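Long-range contacts in beta-fructofuranosidase (Arthrobacter, PDB 3WPU), which is a beta-fructofuranosidase of the levansucrase/invertase family, whose catalytic domain has a five-bladed beta-propeller fold: residues W93-S98 / K212-T217; S89-E94 / L490-K495. All blocks are in the same frame, centred on the assembly; numbering follows the deposited sequence.

Contact 1: W93-S98 / K212-T217; sequences WEIIFS and KGVTLT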
loop_
_atom_site.group_PDB
_atom_site.type_symbol
_atom_site.label_atom_id
_atom_site.label_comp_id
_atom_site.label_asym_id
_atom_site.label_seq_id
_atom_site.Cartn_x
_atom_site.Cartn_y
_atom_site.Cartn_z
ATOM N N TRP A 93 -5.963 -16.180 -15.319
ATOM C CA TRP A 93 -4.999 -15.065 -15.412
ATOM C C TRP A 93 -4.902 -14.269 -14.111
ATOM O O TRP A 93 -5.920 -13.773 -13.605
ATOM C CB TRP A 93 -5.412 -14.094 -16.510
ATOM C CG TRP A 93 -5.448 -14.685 -17.861
ATOM C CD1 TRP A 93 -6.536 -15.194 -18.500
ATOM C CD2 TRP A 93 -4.348 -14.807 -18.770
ATOM N NE1 TRP A 93 -6.187 -15.643 -19.743
ATOM C CE2 TRP A 93 -4.844 -15.418 -19.937
ATOM C CE3 TRP A 93 -2.990 -14.494 -18.702
ATOM C CZ2 TRP A 93 -4.036 -15.696 -21.031
ATOM C CZ3 TRP A 93 -2.188 -14.771 -19.797
ATOM C CH2 TRP A 93 -2.708 -15.357 -20.942
ATOM N N GLU A 94 -3.685 -14.131 -13.587
ATOM C CA GLU A 94 -3.427 -13.194 -12.478
ATOM C C GLU A 94 -3.435 -11.803 -13.128
ATOM O O GLU A 94 -2.908 -11.645 -14.231
ATOM C CB GLU A 94 -2.089 -13.452 -11.794
ATOM C CG GLU A 94 -2.051 -14.747 -11.017
ATOM C CD GLU A 94 -0.765 -14.993 -10.272
ATOM O OE1 GLU A 94 0.285 -14.372 -10.584
ATOM O OE2 GLU A 94 -0.792 -15.858 -9.371
ATOM N N ILE A 95 -4.025 -10.822 -12.434
ATOM C CA ILE A 95 -4.210 -9.465 -12.924
ATOM C C ILE A 95 -3.793 -8.501 -11.811
ATOM O O ILE A 95 -4.230 -8.626 -10.664
ATOM C CB ILE A 95 -5.688 -9.182 -13.293
ATOM C CG1 ILE A 95 -6.129 -10.037 -14.481
ATOM C CG2 ILE A 95 -5.894 -7.691 -13.581
ATOM C CD1 ILE A 95 -7.627 -10.127 -14.633
ATOM N N ILE A 96 -2.929 -7.553 -12.161
ATOM C CA ILE A 96 -2.534 -6.481 -11.238
ATOM C C ILE A 96 -2.747 -5.121 -11.878
ATOM O O ILE A 96 -2.769 -4.987 -13.121
ATOM C CB ILE A 96 -1.088 -6.621 -10.758
ATOM C CG1 ILE A 96 -0.135 -6.550 -11.951
ATOM C CG2 ILE A 96 -0.938 -7.903 -9.935
ATOM C CD1 ILE A 96 1.342 -6.569 -11.593
ATOM N N PHE A 97 -2.914 -4.133 -11.010
ATOM C CA PHE A 97 -3.006 -2.723 -11.390
ATOM C C PHE A 97 -1.794 -2.003 -10.873
ATOM O O PHE A 97 -1.337 -2.285 -9.755
ATOM C CB PHE A 97 -4.261 -2.094 -10.784
ATOM C CG PHE A 97 -5.535 -2.582 -11.402
ATOM C CD1 PHE A 97 -6.021 -2.005 -12.562
ATOM C CD2 PHE A 97 -6.252 -3.600 -10.813
ATOM C CE1 PHE A 97 -7.203 -2.435 -13.136
ATOM C CE2 PHE A 97 -7.441 -4.032 -11.378
ATOM C CZ PHE A 97 -7.913 -3.454 -12.533
ATOM N N SER A 98 -1.258 -1.081 -11.679
ATOM C CA SER A 98 -0.083 -0.320 -11.310
ATOM C C SER A 98 -0.182 1.140 -11.730
ATOM O O SER A 98 -0.778 1.458 -12.769
ATOM C CB SER A 98 1.171 -0.864 -12.005
ATOM O OG SER A 98 1.434 -2.233 -11.739
ATOM N N LYS A 212 -5.433 -15.793 -25.391
ATOM C CA LYS A 212 -4.486 -14.757 -25.807
ATOM C C LYS A 212 -4.155 -13.733 -24.722
ATOM O O LYS A 212 -3.132 -13.068 -24.813
ATOM C CB LYS A 212 -4.991 -14.028 -27.060
ATOM C CG LYS A 212 -4.636 -14.714 -28.373
ATOM C CD LYS A 212 -5.015 -16.187 -28.376
ATOM C CE LYS A 212 -4.724 -16.837 -29.721
ATOM N NZ LYS A 212 -5.494 -16.223 -30.838
ATOM N N GLY A 213 -4.996 -13.614 -23.695
ATOM C CA GLY A 213 -4.722 -12.690 -22.602
ATOM C C GLY A 213 -5.948 -12.013 -22.036
ATOM O O GLY A 213 -7.071 -12.540 -22.107
ATOM N N VAL A 214 -5.720 -10.838 -21.452
ATOM C CA VAL A 214 -6.745 -10.118 -20.723
ATOM C C VAL A 214 -6.968 -8.744 -21.335
ATOM O O VAL A 214 -6.019 -8.009 -21.608
ATOM C CB VAL A 214 -6.340 -9.954 -19.243
ATOM C CG1 VAL A 214 -7.281 -9.004 -18.511
ATOM C CG2 VAL A 214 -6.284 -11.319 -18.566
ATOM N N THR A 215 -8.232 -8.416 -21.557
ATOM C CA THR A 215 -8.651 -7.071 -21.897
ATOM C C THR A 215 -9.585 -6.631 -20.792
ATOM O O THR A 215 -10.330 -7.443 -20.231
ATOM C CB THR A 215 -9.399 -7.022 -23.251
ATOM O OG1 THR A 215 -8.546 -7.529 -24.281
ATOM C CG2 THR A 215 -9.785 -5.597 -23.592
ATOM N N LEU A 216 -9.506 -5.353 -20.438
ATOM C CA LEU A 216 -10.445 -4.779 -19.493
ATOM C C LEU A 216 -11.462 -3.994 -20.301
ATOM O O LEU A 216 -11.113 -3.328 -21.266
ATOM C CB LEU A 216 -9.739 -3.916 -18.445
ATOM C CG LEU A 216 -8.764 -4.668 -17.532
ATOM C CD1 LEU A 216 -8.230 -3.723 -16.462
ATOM C CD2 LEU A 216 -9.363 -5.889 -16.860
ATOM N N THR A 217 -12.732 -4.153 -19.954
ATOM C CA THR A 217 -13.801 -3.426 -20.589
ATOM C C THR A 217 -14.435 -2.527 -19.515
ATOM O O THR A 217 -14.184 -2.705 -18.317
ATOM C CB THR A 217 -14.854 -4.380 -21.217
ATOM O OG1 THR A 217 -15.503 -5.147 -20.199
ATOM C CG2 THR A 217 -14.204 -5.321 -22.227
#
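Trp-93 carries CG anti to its carbonyl carbon (chi1 -62°), which lays one indole face against Gly-213 and Val-214, and in Val-214 chi1 of 170° divides the methyls, CG2 going to the indole and CG1 to Ile-95. The contact joins two strands of a five-bladed beta-propeller, 93-102 and 213-226, through side chains without a hydrogen bond across it; it probably represents packing between neighbouring blades. The axes of the segments 93-98 and 213-217 come within 8.3 Å and run at 42° to each other.

Two CH-pi contacts share that indole face. Gly-213 CA stands 3.8 Å from the centroid of the six-membered ring of Trp-93, displaced toward its rim, and approaches Trp-93 CZ2 to 3.5 Å; the backbone lies on the ring through this CA, at angles where a CB would collide with the carbonyl O of Lys-212. Val-214 CG2 sits 3.9 Å from the centroid of the five-membered ring of Trp-93. Further along, the packing is purely aliphatic where Ile-95 CD1 meets Val-214 CG1 at 4.1 Å. Tyr-120 of strand 115-122 meets the indole edge-to-face, and Tyr-118 OH from the same strand bonds Val-214 O, tying a third strand into the interface. At the far end Phe-97 and Leu-216 reach toward each other from their own strands, and Leu-216 CD1 touches Phe-97 at CE1 (3.7 Å) and CZ (4.0 Å).

Contact 2: S89-E94 / L490-K495; sequences SVNGWE and LFTNGK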
loop_
_atom_site.group_PDB
_atom_site.type_symbol
_atom_site.label_atom_id
_atom_site.label_comp_id
_atom_site.label_asym_id
_atom_site.label_seq_id
_atom_site.Cartn_x
_atom_site.Cartn_y
_atom_site.Cartn_z
ATOM N N SER A 89 -6.947 -14.554 -9.457
ATOM C CA SER A 89 -6.858 -14.739 -10.896
ATOM C C SER A 89 -8.288 -14.800 -11.410
ATOM O O SER A 89 -9.203 -15.142 -10.648
ATOM C CB SER A 89 -6.084 -16.021 -11.238
ATOM O OG SER A 89 -6.796 -17.160 -10.799
ATOM N N VAL A 90 -8.482 -14.477 -12.688
ATOM C CA VAL A 90 -9.794 -14.577 -13.352
ATOM C C VAL A 90 -9.621 -15.403 -14.624
ATOM O O VAL A 90 -8.782 -15.099 -15.482
ATOM C CB VAL A 90 -10.410 -13.197 -13.701
ATOM C CG1 VAL A 90 -11.807 -13.373 -14.299
ATOM C CG2 VAL A 90 -10.494 -12.302 -12.467
ATOM N N ASN A 91 -10.371 -16.493 -14.722
ATOM C CA ASN A 91 -10.290 -17.375 -15.872
ATOM C C ASN A 91 -8.866 -17.688 -16.321
ATOM O O ASN A 91 -8.559 -17.664 -17.504
ATOM C CB ASN A 91 -11.163 -16.831 -16.995
ATOM C CG ASN A 91 -12.639 -16.965 -16.673
ATOM O OD1 ASN A 91 -12.999 -17.357 -15.576
ATOM N ND2 ASN A 91 -13.492 -16.640 -17.627
ATOM N N GLY A 92 -8.019 -18.009 -15.343
ATOM C CA GLY A 92 -6.679 -18.486 -15.586
ATOM C C GLY A 92 -5.609 -17.426 -15.622
ATOM O O GLY A 92 -4.461 -17.742 -15.907
ATOM N N TRP A 93 -5.963 -16.180 -15.319
ATOM C CA TRP A 93 -4.999 -15.065 -15.412
ATOM C C TRP A 93 -4.902 -14.269 -14.111
ATOM O O TRP A 93 -5.920 -13.773 -13.605
ATOM C CB TRP A 93 -5.412 -14.094 -16.510
ATOM C CG TRP A 93 -5.448 -14.685 -17.861
ATOM C CD1 TRP A 93 -6.536 -15.194 -18.500
ATOM C CD2 TRP A 93 -4.348 -14.807 -18.770
ATOM N NE1 TRP A 93 -6.187 -15.643 -19.743
ATOM C CE2 TRP A 93 -4.844 -15.418 -19.937
ATOM C CE3 TRP A 93 -2.990 -14.494 -18.702
ATOM C CZ2 TRP A 93 -4.036 -15.696 -21.031
ATOM C CZ3 TRP A 93 -2.188 -14.771 -19.797
ATOM C CH2 TRP A 93 -2.708 -15.357 -20.942
ATOM N N GLU A 94 -3.685 -14.131 -13.587
ATOM C CA GLU A 94 -3.427 -13.194 -12.478
ATOM C C GLU A 94 -3.435 -11.803 -13.128
ATOM O O GLU A 94 -2.908 -11.645 -14.231
ATOM C CB GLU A 94 -2.089 -13.452 -11.794
ATOM C CG GLU A 94 -2.051 -14.747 -11.017
ATOM C CD GLU A 94 -0.765 -14.993 -10.272
ATOM O OE1 GLU A 94 0.285 -14.372 -10.584
ATOM O OE2 GLU A 94 -0.792 -15.858 -9.371
ATOM N N LEU A 490 -10.968 -17.189 -9.667
ATOM C CA LEU A 490 -12.321 -16.991 -10.138
ATOM C C LEU A 490 -12.465 -17.646 -11.501
ATOM O O LEU A 490 -11.623 -17.464 -12.397
ATOM C CB LEU A 490 -12.629 -15.489 -10.222
ATOM C CG LEU A 490 -14.035 -15.118 -10.686
ATOM C CD1 LEU A 490 -15.088 -15.703 -9.757
ATOM C CD2 LEU A 490 -14.199 -13.610 -10.765
ATOM N N PHE A 491 -13.531 -18.436 -11.644
ATOM C CA PHE A 491 -13.922 -18.976 -12.934
ATOM C C PHE A 491 -15.326 -18.483 -13.207
ATOM O O PHE A 491 -16.227 -18.738 -12.414
ATOM C CB PHE A 491 -13.852 -20.494 -12.903
ATOM C CG PHE A 491 -12.473 -21.014 -12.707
ATOM C CD1 PHE A 491 -11.508 -20.788 -13.679
ATOM C CD2 PHE A 491 -12.122 -21.706 -11.561
ATOM C CE1 PHE A 491 -10.211 -21.260 -13.509
ATOM C CE2 PHE A 491 -10.833 -22.182 -11.387
ATOM C CZ PHE A 491 -9.878 -21.957 -12.362
ATOM N N THR A 492 -15.489 -17.726 -14.288
ATOM C CA THR A 492 -16.729 -16.999 -14.544
ATOM C C THR A 492 -17.050 -16.973 -16.049
ATOM O O THR A 492 -16.163 -16.858 -16.896
ATOM C CB THR A 492 -16.662 -15.568 -13.965
ATOM O OG1 THR A 492 -17.910 -14.890 -14.156
ATOM C CG2 THR A 492 -15.542 -14.758 -14.610
ATOM N N ASN A 493 -18.328 -17.125 -16.375
ATOM C CA ASN A 493 -18.771 -16.993 -17.762
ATOM C C ASN A 493 -20.257 -16.796 -17.796
ATOM O O ASN A 493 -20.995 -17.630 -17.269
ATOM C CB ASN A 493 -18.375 -18.212 -18.613
ATOM C CG ASN A 493 -17.367 -17.867 -19.702
ATOM O OD1 ASN A 493 -17.630 -17.012 -20.557
ATOM N ND2 ASN A 493 -16.209 -18.532 -19.683
ATOM N N GLY A 494 -20.679 -15.673 -18.382
ATOM C CA GLY A 494 -22.090 -15.358 -18.555
ATOM C C GLY A 494 -22.859 -15.420 -17.252
ATOM O O GLY A 494 -23.777 -16.229 -17.109
ATOM N N LYS A 495 -22.450 -14.589 -16.293
ATOM C CA LYS A 495 -23.160 -14.398 -15.013
ATOM C C LYS A 495 -22.901 -15.486 -13.951
ATOM O O LYS A 495 -22.957 -15.193 -12.754
ATOM C CB LYS A 495 -24.665 -14.175 -15.239
ATOM C CG LYS A 495 -24.948 -13.011 -16.182
ATOM C CD LYS A 495 -26.430 -12.811 -16.461
ATOM C CE LYS A 495 -26.631 -11.654 -17.434
ATOM N NZ LYS A 495 -28.038 -11.543 -17.912
HETATM O O HOH W 1 -8.687 -18.226 -12.465
#
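Asn-91 grips the backbone of Thr-492 with both ends of its side-chain amide. Its CG lies anti to the carbonyl carbon (chi1 -70°), and chi2 near 6° turns the amide to Thr-492. Asn-91 OD1 accepts from Thr-492 N at 2.8 Å on a lone pair in the carbonyl plane, while Asn-91 ND2 donates to Thr-492 O at 2.8 Å, almost straight (171° at the hydrogen) and within the amide plane; the pair fixes the amide's rotation. The preceding residues pair by backbone: Leu-490 N bonds Ser-89 O at 2.9 Å, and Asn-91 N bonds Leu-490 O at 2.8 Å. The Asn-91 side chain prolongs the parallel pairing past its own chain's turn. Val-90 CG1 crosses at a slant over Thr-492 CG2, 4.0 Å away.

Leu-490 O is gripped a second time by a water 3.0 Å away, which also accepts from Gly-92 N and bonds Ser-89 OG. His-489 ND1 holds that hydroxyl. Helix 514-520 covers Asn-91 and Phe-491 through Leu-520. What presents Asn-91 is the reciprocal backbone bonding of Val-90 and Trp-93 around a type I' turn with Asn-Gly at its corners, the classic two-residue beta-hairpin, whose first arm, strand 88-90, pairs in parallel with strand 488-493.

Overall arrangement
Both contacts grow from one length of chain, residues 89-98, and their centres are about 11 Å apart. Contact 2 fastens the hairpin that opens strand 93-102 to strand 488-493, from late in the chain; contact 1 then uses the strand leaving that hairpin to pack on 213-226. Trp-93 closes the turn with its backbone in contact 2 and lends its indole to contact 1. The two contacts touch where Ile-95 CD1 packs 4.2 Å from Val-90 CG2. Val-207 of strand 197-210 is touched by Val-90, Ile-95 and Leu-216, so one residue is common to the surroundings of both contacts.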